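Local coordinates for protein cerato-platanin 1 (Moniliophthora perniciosa, PDB 3SUJ) that is a secreted fungal cerato-platanin with a double-psi beta-barrel fold that binds zinc ions, its precise biological role not established, at residues 63-68 against 75-80. Residues are numbered along the deposited sequence; the frame is centred on the assembly and turned at random.
Sequences CYQLTY and PKSIYM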
loop_
_atom_site.group_PDB
_atom_site.type_symbol
_atom_site.label_atom_id
_atom_site.label_comp_id
_atom_site.label_asym_id
_atom_site.label_seq_id
_atom_site.Cartn_x
_atom_site.Cartn_y
_atom_site.Cartn_z
ATOM N N CYS A 63 4.688 -2.992 -6.702
ATOM C CA CYS A 63 3.651 -3.846 -6.168
ATOM C C CYS A 63 4.218 -4.769 -5.139
ATOM O O CYS A 63 5.179 -5.557 -5.418
ATOM C CB CYS A 63 3.074 -4.645 -7.327
ATOM S SG CYS A 63 1.661 -5.721 -6.849
ATOM N N TYR A 64 3.669 -4.771 -3.935
ATOM C CA TYR A 64 4.156 -5.600 -2.831
ATOM C C TYR A 64 3.107 -6.593 -2.446
ATOM O O TYR A 64 1.937 -6.189 -2.130
ATOM C CB TYR A 64 4.534 -4.717 -1.612
ATOM C CG TYR A 64 5.710 -3.863 -1.886
ATOM C CD1 TYR A 64 6.992 -4.325 -1.568
ATOM C CD2 TYR A 64 5.609 -2.591 -2.404
ATOM C CE1 TYR A 64 8.136 -3.564 -1.782
ATOM C CE2 TYR A 64 6.772 -1.815 -2.618
ATOM C CZ TYR A 64 7.987 -2.288 -2.254
ATOM O OH TYR A 64 9.098 -1.472 -2.488
ATOM N N GLN A 65 3.465 -7.855 -2.373
ATOM C CA GLN A 65 2.625 -8.866 -1.794
ATOM C C GLN A 65 2.862 -8.938 -0.316
ATOM O O GLN A 65 4.000 -9.133 0.154
ATOM C CB GLN A 65 2.997 -10.185 -2.410
ATOM C CG GLN A 65 2.134 -11.371 -1.859
ATOM C CD GLN A 65 2.660 -12.700 -2.373
ATOM O OE1 GLN A 65 3.900 -12.919 -2.311
ATOM N NE2 GLN A 65 1.841 -13.549 -2.927
ATOM N N LEU A 66 1.797 -8.711 0.445
ATOM C CA LEU A 66 1.853 -8.721 1.900
ATOM C C LEU A 66 1.003 -9.860 2.397
ATOM O O LEU A 66 -0.155 -9.926 2.080
ATOM C CB LEU A 66 1.338 -7.403 2.477
ATOM C CG LEU A 66 1.982 -6.139 1.920
ATOM C CD1 LEU A 66 1.332 -4.850 2.521
ATOM C CD2 LEU A 66 3.443 -6.075 2.207
ATOM N N THR A 67 1.628 -10.743 3.165
ATOM C CA THR A 67 0.959 -11.962 3.617
ATOM C C THR A 67 0.885 -11.984 5.108
ATOM O O THR A 67 1.857 -11.801 5.827
ATOM C CB THR A 67 1.707 -13.249 3.109
ATOM O OG1 THR A 67 1.730 -13.168 1.645
ATOM C CG2 THR A 67 0.921 -14.492 3.529
ATOM N N TYR A 68 -0.371 -12.179 5.521
ATOM C CA TYR A 68 -0.701 -12.226 6.997
ATOM C C TYR A 68 -1.102 -13.612 7.335
ATOM O O TYR A 68 -1.967 -14.194 6.695
ATOM C CB TYR A 68 -1.831 -11.247 7.333
ATOM C CG TYR A 68 -2.230 -11.243 8.786
ATOM C CD1 TYR A 68 -1.349 -10.864 9.770
ATOM C CD2 TYR A 68 -3.494 -11.657 9.141
ATOM C CE1 TYR A 68 -1.750 -10.851 11.146
ATOM C CE2 TYR A 68 -3.909 -11.644 10.522
ATOM C CZ TYR A 68 -2.990 -11.265 11.412
ATOM O OH TYR A 68 -3.362 -11.211 12.766
ATOM N N PRO A 75 -3.434 -18.433 5.788
ATOM C CA PRO A 75 -2.816 -17.242 5.237
ATOM C C PRO A 75 -3.639 -16.611 4.161
ATOM O O PRO A 75 -4.389 -17.133 3.439
ATOM C CB PRO A 75 -1.487 -17.775 4.640
ATOM C CG PRO A 75 -1.171 -19.024 5.466
ATOM C CD PRO A 75 -2.524 -19.612 5.586
ATOM N N LYS A 76 -3.417 -15.278 4.125
ATOM C CA LYS A 76 -4.073 -14.408 3.153
ATOM C C LYS A 76 -3.025 -13.400 2.708
ATOM O O LYS A 76 -2.243 -12.912 3.509
ATOM C CB LYS A 76 -5.218 -13.679 3.915
ATOM C CG LYS A 76 -5.911 -12.639 3.173
ATOM C CD LYS A 76 -6.647 -13.090 1.981
ATOM C CE LYS A 76 -7.356 -11.887 1.352
ATOM N NZ LYS A 76 -8.295 -12.458 0.318
ATOM N N SER A 77 -3.121 -13.024 1.437
ATOM C CA SER A 77 -2.246 -12.003 0.871
ATOM C C SER A 77 -3.017 -10.898 0.257
ATOM O O SER A 77 -4.098 -11.126 -0.306
ATOM C CB SER A 77 -1.339 -12.584 -0.247
ATOM O OG SER A 77 -0.535 -13.658 0.203
ATOM N N ILE A 78 -2.452 -9.709 0.321
ATOM C CA ILE A 78 -2.948 -8.629 -0.538
ATOM C C ILE A 78 -1.798 -8.102 -1.367
ATOM O O ILE A 78 -0.663 -8.423 -1.063
ATOM C CB ILE A 78 -3.552 -7.410 0.315
ATOM C CG1 ILE A 78 -2.541 -6.865 1.315
ATOM C CG2 ILE A 78 -4.880 -7.869 0.984
ATOM C CD1 ILE A 78 -2.823 -5.462 1.952
ATOM N N TYR A 79 -2.099 -7.283 -2.353
ATOM C CA TYR A 79 -1.099 -6.797 -3.349
ATOM C C TYR A 79 -1.243 -5.305 -3.343
ATOM O O TYR A 79 -2.301 -4.783 -3.717
ATOM C CB TYR A 79 -1.377 -7.420 -4.729
ATOM C CG TYR A 79 -1.295 -8.950 -4.632
ATOM C CD1 TYR A 79 -0.092 -9.626 -4.798
ATOM C CD2 TYR A 79 -2.400 -9.680 -4.227
ATOM C CE1 TYR A 79 0.007 -10.992 -4.621
ATOM C CE2 TYR A 79 -2.337 -11.081 -4.005
ATOM C CZ TYR A 79 -1.126 -11.693 -4.257
ATOM O OH TYR A 79 -1.025 -13.078 -3.978
ATOM N N MET A 80 -0.269 -4.620 -2.826
ATOM C CA MET A 80 -0.388 -3.166 -2.590
ATOM C C MET A 80 0.534 -2.387 -3.495
ATOM O O MET A 80 1.704 -2.681 -3.531
ATOM C CB MET A 80 -0.019 -2.891 -1.094
ATOM C CG MET A 80 -0.400 -1.470 -0.634
ATOM S SD MET A 80 0.435 -0.836 0.825
ATOM C CE MET A 80 1.889 -0.287 -0.017
#
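Gln65 and Tyr79 run side by side on the more open face of an antiparallel hairpin, Gln65 CG lying 3.5 Å from Tyr79 CE1. Gln65 NE2 donates to Tyr79 OH at 3.1 Å, the hydroxyl lying close to the amide plane, which stands 40° to the ring. With CG anti to the backbone N (chi1 -180°), the extended glutamine runs beside the ring to the hydroxyl. A phenylalanine in place of Tyr79 would probably keep the ring contact but cost the Gln65 amide this acceptor and leave it less fixed in rotation. On the same partly exposed face, Thr67 OG1 and Ser77 OG share a 2.7 Å hydrogen bond. The other face is buried at Tyr64, Leu66, Ile78 and Met80: Leu66 CB packs on Ile78 CG1 at 4.1 Å and Leu66 CD1 on Met80 CB at 4.3 Å. Paired backbone bonds join Tyr64 with Met80, Leu66 with Ile78 and Tyr68 with Lys76, which is exposed to solvent at the turn end. Strand 111-118 flanks 63-68 on its other edge, and the Cys63-Cys123 disulfide ties in the C-terminal segment; helix 94-101 covers Ile78 and Tyr68, while Phe90 of strand 90-92 meets Met80 and the Tyr64 ring.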